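Local coordinates for protein Rho guanine nucleotide exchange factor TIAM2 (Mus musculus, PDB 3A8P) that activates the small GTPase RAC1 by stimulating GDP-GTP exchange, conveying extracellular laminin signals that contribute to neurite growth, at residues A[20-25]-A[101-106]; A[50-55]-A[69-74]. All blocks are in the same frame, centred on the assembly; numbering follows the deposited sequence.

Interaction 1. Residues A[20-25]-A[101-106]; sequences KPLVTL and VYLFQA
A classic beta bulge marks this antiparallel pairing: L22 and V23 both sit opposite V101, and the backbone N atoms of both bond to V101 O from the same face of its carbonyl plane. L22 N lies 3.0 Å from V101 O and V23 N 3.2 Å from it, the latter nearly straight at 172°. The extra residue is taken up by L22, whose psi of -48° is far from extended. On one side of the bulge V101 N returns a bond to V23 O (3.0 Å); on the other, K20 and L103 form a regular hydrogen-bonded pair, with L103 N 2.8 Å from K20 O. The joined strands are the first and last of the PH domain within the PHCCEx fragment. V23 and V101 stand side by side on one face, CB to CB 3.7 Å. With CG swung anti to N (chi1 -177°), L22 sends CD2 to L103 CG (4.1 Å), where the two leucine chains cross. On the other face P21 CB meets Y102 CD1 at 4.2 Å. Helix 236-245 presents S237 and A241 to V101, while L31 and L33 of strand 30-33 meet V23.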
loop_
_atom_site.group_PDB
_atom_site.type_symbol
_atom_site.label_atom_id
_atom_site.label_comp_id
_atom_site.label_asym_id
_atom_site.label_seq_id
_atom_site.Cartn_x
_atom_site.Cartn_y
_atom_site.Cartn_z
ATOM N N LYS A 20 -14.698 0.620 7.493
ATOM C CA LYS A 20 -15.220 -0.522 6.771
ATOM C C LYS A 20 -14.096 -1.336 6.148
ATOM O O LYS A 20 -13.343 -0.835 5.311
ATOM C CB LYS A 20 -16.178 -0.042 5.678
ATOM C CG LYS A 20 -16.803 -1.136 4.834
ATOM C CD LYS A 20 -17.780 -0.527 3.844
ATOM C CE LYS A 20 -18.491 -1.580 3.022
ATOM N NZ LYS A 20 -19.583 -0.976 2.203
ATOM N N PRO A 21 -13.953 -2.601 6.569
ATOM C CA PRO A 21 -12.911 -3.473 6.023
ATOM C C PRO A 21 -13.320 -3.803 4.591
ATOM O O PRO A 21 -14.506 -4.008 4.315
ATOM C CB PRO A 21 -12.956 -4.680 6.955
ATOM C CG PRO A 21 -14.401 -4.744 7.344
ATOM C CD PRO A 21 -14.734 -3.297 7.608
ATOM N N LEU A 22 -12.350 -3.845 3.681
ATOM C CA LEU A 22 -12.649 -4.105 2.276
ATOM C C LEU A 22 -12.033 -5.372 1.688
ATOM O O LEU A 22 -12.714 -6.149 1.017
ATOM C CB LEU A 22 -12.216 -2.900 1.432
ATOM C CG LEU A 22 -12.507 -2.947 -0.067
ATOM C CD1 LEU A 22 -14.007 -3.063 -0.286
ATOM C CD2 LEU A 22 -11.966 -1.694 -0.738
ATOM N N VAL A 23 -10.743 -5.568 1.920
ATOM C CA VAL A 23 -10.047 -6.727 1.388
ATOM C C VAL A 23 -9.201 -7.387 2.466
ATOM O O VAL A 23 -8.663 -6.711 3.346
ATOM C CB VAL A 23 -9.108 -6.326 0.218
ATOM C CG1 VAL A 23 -8.339 -7.543 -0.276
ATOM C CG2 VAL A 23 -9.918 -5.712 -0.924
ATOM N N THR A 24 -9.087 -8.710 2.394
ATOM C CA THR A 24 -8.280 -9.452 3.351
ATOM C C THR A 24 -7.562 -10.608 2.660
ATOM O O THR A 24 -8.004 -11.099 1.624
ATOM C CB THR A 24 -9.133 -10.013 4.508
ATOM O OG1 THR A 24 -8.265 -10.613 5.477
ATOM C CG2 THR A 24 -10.114 -11.066 4.000
ATOM N N LEU A 25 -6.449 -11.033 3.245
ATOM C CA LEU A 25 -5.647 -12.120 2.698
ATOM C C LEU A 25 -6.043 -13.443 3.349
ATOM O O LEU A 25 -5.758 -13.675 4.524
ATOM C CB LEU A 25 -4.167 -11.832 2.951
ATOM C CG LEU A 25 -3.116 -12.773 2.366
ATOM C CD1 LEU A 25 -3.201 -12.760 0.848
ATOM C CD2 LEU A 25 -1.738 -12.328 2.822
ATOM N N VAL A 101 -6.894 -4.339 3.227
ATOM C CA VAL A 101 -7.290 -3.031 2.724
ATOM C C VAL A 101 -8.501 -2.566 3.535
ATOM O O VAL A 101 -9.415 -3.349 3.806
ATOM C CB VAL A 101 -7.650 -3.088 1.221
ATOM C CG1 VAL A 101 -8.000 -1.699 0.710
ATOM C CG2 VAL A 101 -6.465 -3.658 0.429
ATOM N N TYR A 102 -8.489 -1.295 3.928
ATOM C CA TYR A 102 -9.560 -0.723 4.738
ATOM C C TYR A 102 -10.055 0.609 4.194
ATOM O O TYR A 102 -9.303 1.359 3.576
ATOM C CB TYR A 102 -9.061 -0.487 6.166
ATOM C CG TYR A 102 -8.479 -1.710 6.833
ATOM C CD1 TYR A 102 -9.295 -2.621 7.501
ATOM C CD2 TYR A 102 -7.112 -1.963 6.780
ATOM C CE1 TYR A 102 -8.761 -3.757 8.106
ATOM C CE2 TYR A 102 -6.571 -3.093 7.372
ATOM C CZ TYR A 102 -7.398 -3.986 8.034
ATOM O OH TYR A 102 -6.853 -5.111 8.613
ATOM N N LEU A 103 -11.327 0.894 4.444
ATOM C CA LEU A 103 -11.924 2.147 4.029
ATOM C C LEU A 103 -12.242 2.954 5.279
ATOM O O LEU A 103 -12.585 2.391 6.320
ATOM C CB LEU A 103 -13.206 1.904 3.235
ATOM C CG LEU A 103 -13.023 1.343 1.824
ATOM C CD1 LEU A 103 -14.388 1.213 1.163
ATOM C CD2 LEU A 103 -12.114 2.250 1.005
ATOM N N PHE A 104 -12.100 4.267 5.166
ATOM C CA PHE A 104 -12.381 5.201 6.247
ATOM C C PHE A 104 -13.096 6.409 5.646
ATOM O O PHE A 104 -12.898 6.736 4.477
ATOM C CB PHE A 104 -11.085 5.716 6.892
ATOM C CG PHE A 104 -10.348 4.696 7.705
ATOM C CD1 PHE A 104 -10.711 4.446 9.025
ATOM C CD2 PHE A 104 -9.269 4.003 7.164
ATOM C CE1 PHE A 104 -10.010 3.523 9.797
ATOM C CE2 PHE A 104 -8.559 3.077 7.925
ATOM C CZ PHE A 104 -8.929 2.837 9.244
ATOM N N GLN A 105 -13.930 7.069 6.438
ATOM C CA GLN A 105 -14.593 8.270 5.968
ATOM C C GLN A 105 -14.346 9.348 7.002
ATOM O O GLN A 105 -14.805 9.240 8.141
ATOM C CB GLN A 105 -16.097 8.071 5.791
ATOM C CG GLN A 105 -16.812 9.407 5.531
ATOM C CD GLN A 105 -18.302 9.261 5.297
ATOM O OE1 GLN A 105 -18.953 8.408 5.889
ATOM N NE2 GLN A 105 -18.853 10.116 4.439
ATOM N N ALA A 106 -13.596 10.371 6.610
ATOM C CA ALA A 106 -13.277 11.476 7.492
ATOM C C ALA A 106 -14.494 12.388 7.607
ATOM O O ALA A 106 -15.541 12.101 7.030
ATOM C CB ALA A 106 -12.094 12.242 6.950
#

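Interaction 2. Residues A[50-55]-A[69-74]; sequences TLLFYE and RCALFA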
loop_
_atom_site.group_PDB
_atom_site.type_symbol
_atom_site.label_atom_id
_atom_site.label_comp_id
_atom_site.label_asym_id
_atom_site.label_seq_id
_atom_site.Cartn_x
_atom_site.Cartn_y
_atom_site.Cartn_z
ATOM N N THR A 50 -0.008 2.709 15.421
ATOM C CA THR A 50 -1.172 1.910 15.761
ATOM C C THR A 50 -2.443 2.755 15.805
ATOM O O THR A 50 -2.480 3.816 16.432
ATOM C CB THR A 50 -0.988 1.228 17.148
ATOM O OG1 THR A 50 0.191 0.415 17.132
ATOM C CG2 THR A 50 -2.202 0.366 17.488
ATOM N N LEU A 51 -3.480 2.283 15.124
ATOM C CA LEU A 51 -4.760 2.971 15.120
ATOM C C LEU A 51 -5.637 2.218 16.108
ATOM O O LEU A 51 -5.911 1.035 15.917
ATOM C CB LEU A 51 -5.403 2.939 13.723
ATOM C CG LEU A 51 -4.778 3.833 12.647
ATOM C CD1 LEU A 51 -5.289 3.439 11.253
ATOM C CD2 LEU A 51 -5.116 5.295 12.962
ATOM N N LEU A 52 -6.051 2.901 17.171
ATOM C CA LEU A 52 -6.909 2.307 18.195
ATOM C C LEU A 52 -8.339 2.772 17.980
ATOM O O LEU A 52 -8.596 3.964 17.824
ATOM C CB LEU A 52 -6.435 2.726 19.583
ATOM C CG LEU A 52 -4.982 2.363 19.886
ATOM C CD1 LEU A 52 -4.564 2.977 21.211
ATOM C CD2 LEU A 52 -4.834 0.841 19.912
ATOM N N PHE A 53 -9.267 1.824 17.973
ATOM C CA PHE A 53 -10.673 2.130 17.757
ATOM C C PHE A 53 -11.470 2.042 19.054
ATOM O O PHE A 53 -11.466 1.013 19.717
ATOM C CB PHE A 53 -11.266 1.160 16.733
ATOM C CG PHE A 53 -10.684 1.292 15.354
ATOM C CD1 PHE A 53 -11.498 1.612 14.271
ATOM C CD2 PHE A 53 -9.325 1.095 15.133
ATOM C CE1 PHE A 53 -10.969 1.734 12.986
ATOM C CE2 PHE A 53 -8.783 1.215 13.846
ATOM C CZ PHE A 53 -9.610 1.534 12.773
ATOM N N TYR A 54 -12.150 3.127 19.408
ATOM C CA TYR A 54 -12.965 3.174 20.617
ATOM C C TYR A 54 -14.406 3.387 20.183
ATOM O O TYR A 54 -14.668 4.172 19.269
ATOM C CB TYR A 54 -12.539 4.344 21.504
ATOM C CG TYR A 54 -11.133 4.243 22.028
ATOM C CD1 TYR A 54 -10.868 3.652 23.271
ATOM C CD2 TYR A 54 -10.063 4.740 21.292
ATOM C CE1 TYR A 54 -9.566 3.569 23.762
ATOM C CE2 TYR A 54 -8.765 4.660 21.769
ATOM C CZ TYR A 54 -8.522 4.077 23.004
ATOM O OH TYR A 54 -7.236 4.028 23.480
ATOM N N GLU A 55 -15.343 2.703 20.826
ATOM C CA GLU A 55 -16.738 2.874 20.457
ATOM C C GLU A 55 -17.362 4.158 20.998
ATOM O O GLU A 55 -18.474 4.519 20.616
ATOM C CB GLU A 55 -17.551 1.648 20.881
ATOM C CG GLU A 55 -17.673 0.626 19.750
ATOM C CD GLU A 55 -18.088 -0.752 20.219
ATOM O OE1 GLU A 55 -18.308 -1.626 19.351
ATOM O OE2 GLU A 55 -18.183 -0.964 21.450
ATOM N N ARG A 69 -11.876 -1.325 21.081
ATOM C CA ARG A 69 -12.586 -2.523 20.653
ATOM C C ARG A 69 -11.650 -3.287 19.733
ATOM O O ARG A 69 -11.772 -4.502 19.579
ATOM C CB ARG A 69 -13.866 -2.182 19.881
ATOM C CG ARG A 69 -15.086 -1.937 20.748
ATOM C CD ARG A 69 -15.463 -3.173 21.564
ATOM N NE ARG A 69 -15.857 -4.305 20.725
ATOM C CZ ARG A 69 -15.139 -5.416 20.564
ATOM N NH1 ARG A 69 -13.973 -5.562 21.185
ATOM N NH2 ARG A 69 -15.595 -6.389 19.784
ATOM N N CYS A 70 -10.716 -2.565 19.120
ATOM C CA CYS A 70 -9.761 -3.179 18.202
ATOM C C CYS A 70 -8.646 -2.215 17.824
ATOM O O CYS A 70 -8.739 -1.008 18.062
ATOM C CB CYS A 70 -10.474 -3.649 16.935
ATOM S SG CYS A 70 -11.294 -2.310 16.054
ATOM N N ALA A 71 -7.596 -2.760 17.222
ATOM C CA ALA A 71 -6.451 -1.966 16.816
ATOM C C ALA A 71 -5.988 -2.333 15.416
ATOM O O ALA A 71 -6.137 -3.470 14.974
ATOM C CB ALA A 71 -5.310 -2.170 17.806
ATOM N N LEU A 72 -5.417 -1.362 14.721
ATOM C CA LEU A 72 -4.914 -1.587 13.378
ATOM C C LEU A 72 -3.445 -1.152 13.371
ATOM O O LEU A 72 -3.136 0.024 13.577
ATOM C CB LEU A 72 -5.743 -0.772 12.382
ATOM C CG LEU A 72 -5.780 -1.206 10.916
ATOM C CD1 LEU A 72 -7.002 -0.577 10.242
ATOM C CD2 LEU A 72 -4.482 -0.805 10.210
ATOM N N PHE A 73 -2.544 -2.112 13.172
ATOM C CA PHE A 73 -1.108 -1.837 13.145
ATOM C C PHE A 73 -0.757 -1.447 11.720
ATOM O O PHE A 73 -0.668 -2.289 10.830
ATOM C CB PHE A 73 -0.346 -3.083 13.613
ATOM C CG PHE A 73 -0.720 -3.506 15.010
ATOM C CD1 PHE A 73 -0.226 -2.816 16.114
ATOM C CD2 PHE A 73 -1.661 -4.510 15.220
ATOM C CE1 PHE A 73 -0.666 -3.111 17.400
ATOM C CE2 PHE A 73 -2.107 -4.810 16.506
ATOM C CZ PHE A 73 -1.607 -4.105 17.594
ATOM N N ALA A 74 -0.560 -0.150 11.522
ATOM C CA ALA A 74 -0.298 0.409 10.205
ATOM C C ALA A 74 1.144 0.529 9.724
ATOM O O ALA A 74 1.398 1.240 8.751
ATOM C CB ALA A 74 -0.975 1.767 10.108
#
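F53 and C70 meet as a Cys sulfur-aromatic pair: C70 SG lies 4.4 Å from the centroid of the F53 ring, 37° off its normal, and 3.5 Å from F53 CB. The sulfur sits between the backbone N and carbonyl carbon of C70 (chi1 60°), which turns it to the ring. Farther out, F53 CE2 touches L72 CB at 3.9 Å, and L51 O lies in the ring plane at its edge. An alanine here in place of F53 would probably leave the C70 sulfur without its ring and open a gap beside L72 CB. The opposite face carries L52 CD2 against A71 CB (3.7 Å) and T50 alongside the F73 ring, OG1 3.4 Å from F73 CD1. At the strand end, the E55 carboxylate rests on the bent R69 chain, and the OE1-NE salt bridge is long at 3.9 Å, with carboxylate and guanidinium planes 72° apart. The backbone sets the register: L51 and L72 exchange two bonds (L72 N to L51 O 2.7 Å), F53 N bonds C70 O and R69 N bonds F53 O (2.7 Å). Around this antiparallel PH-domain pair, F19 and Y42 stack edge-to-face with F53, strand 40-47 flanks strand 50-54, and strands 91-95 and 101-105 pack against L72.

Interaction 1 joins the first and last strands of the PH domain, while interaction 2 pairs two strands that follow one another in the chain. Their centres are 13 Å apart, yet they meet through residues on the inward faces of their strands. F104, which follows the bulged pairing on strand 101-105, puts CE1 3.6 Å from F53 CZ, and its CZ lies 4.0 Å from L72 CD1. Y102 CD2 comes within 3.7 Å of the same L72 CD1. L72 is thus shared between the two aromatic residues of strand 101-105, and the apolar contacts of F53, L72, Y102 and F104 connect the two pairings. In the chain, residues 50-74 fall between the two strands of interaction 1.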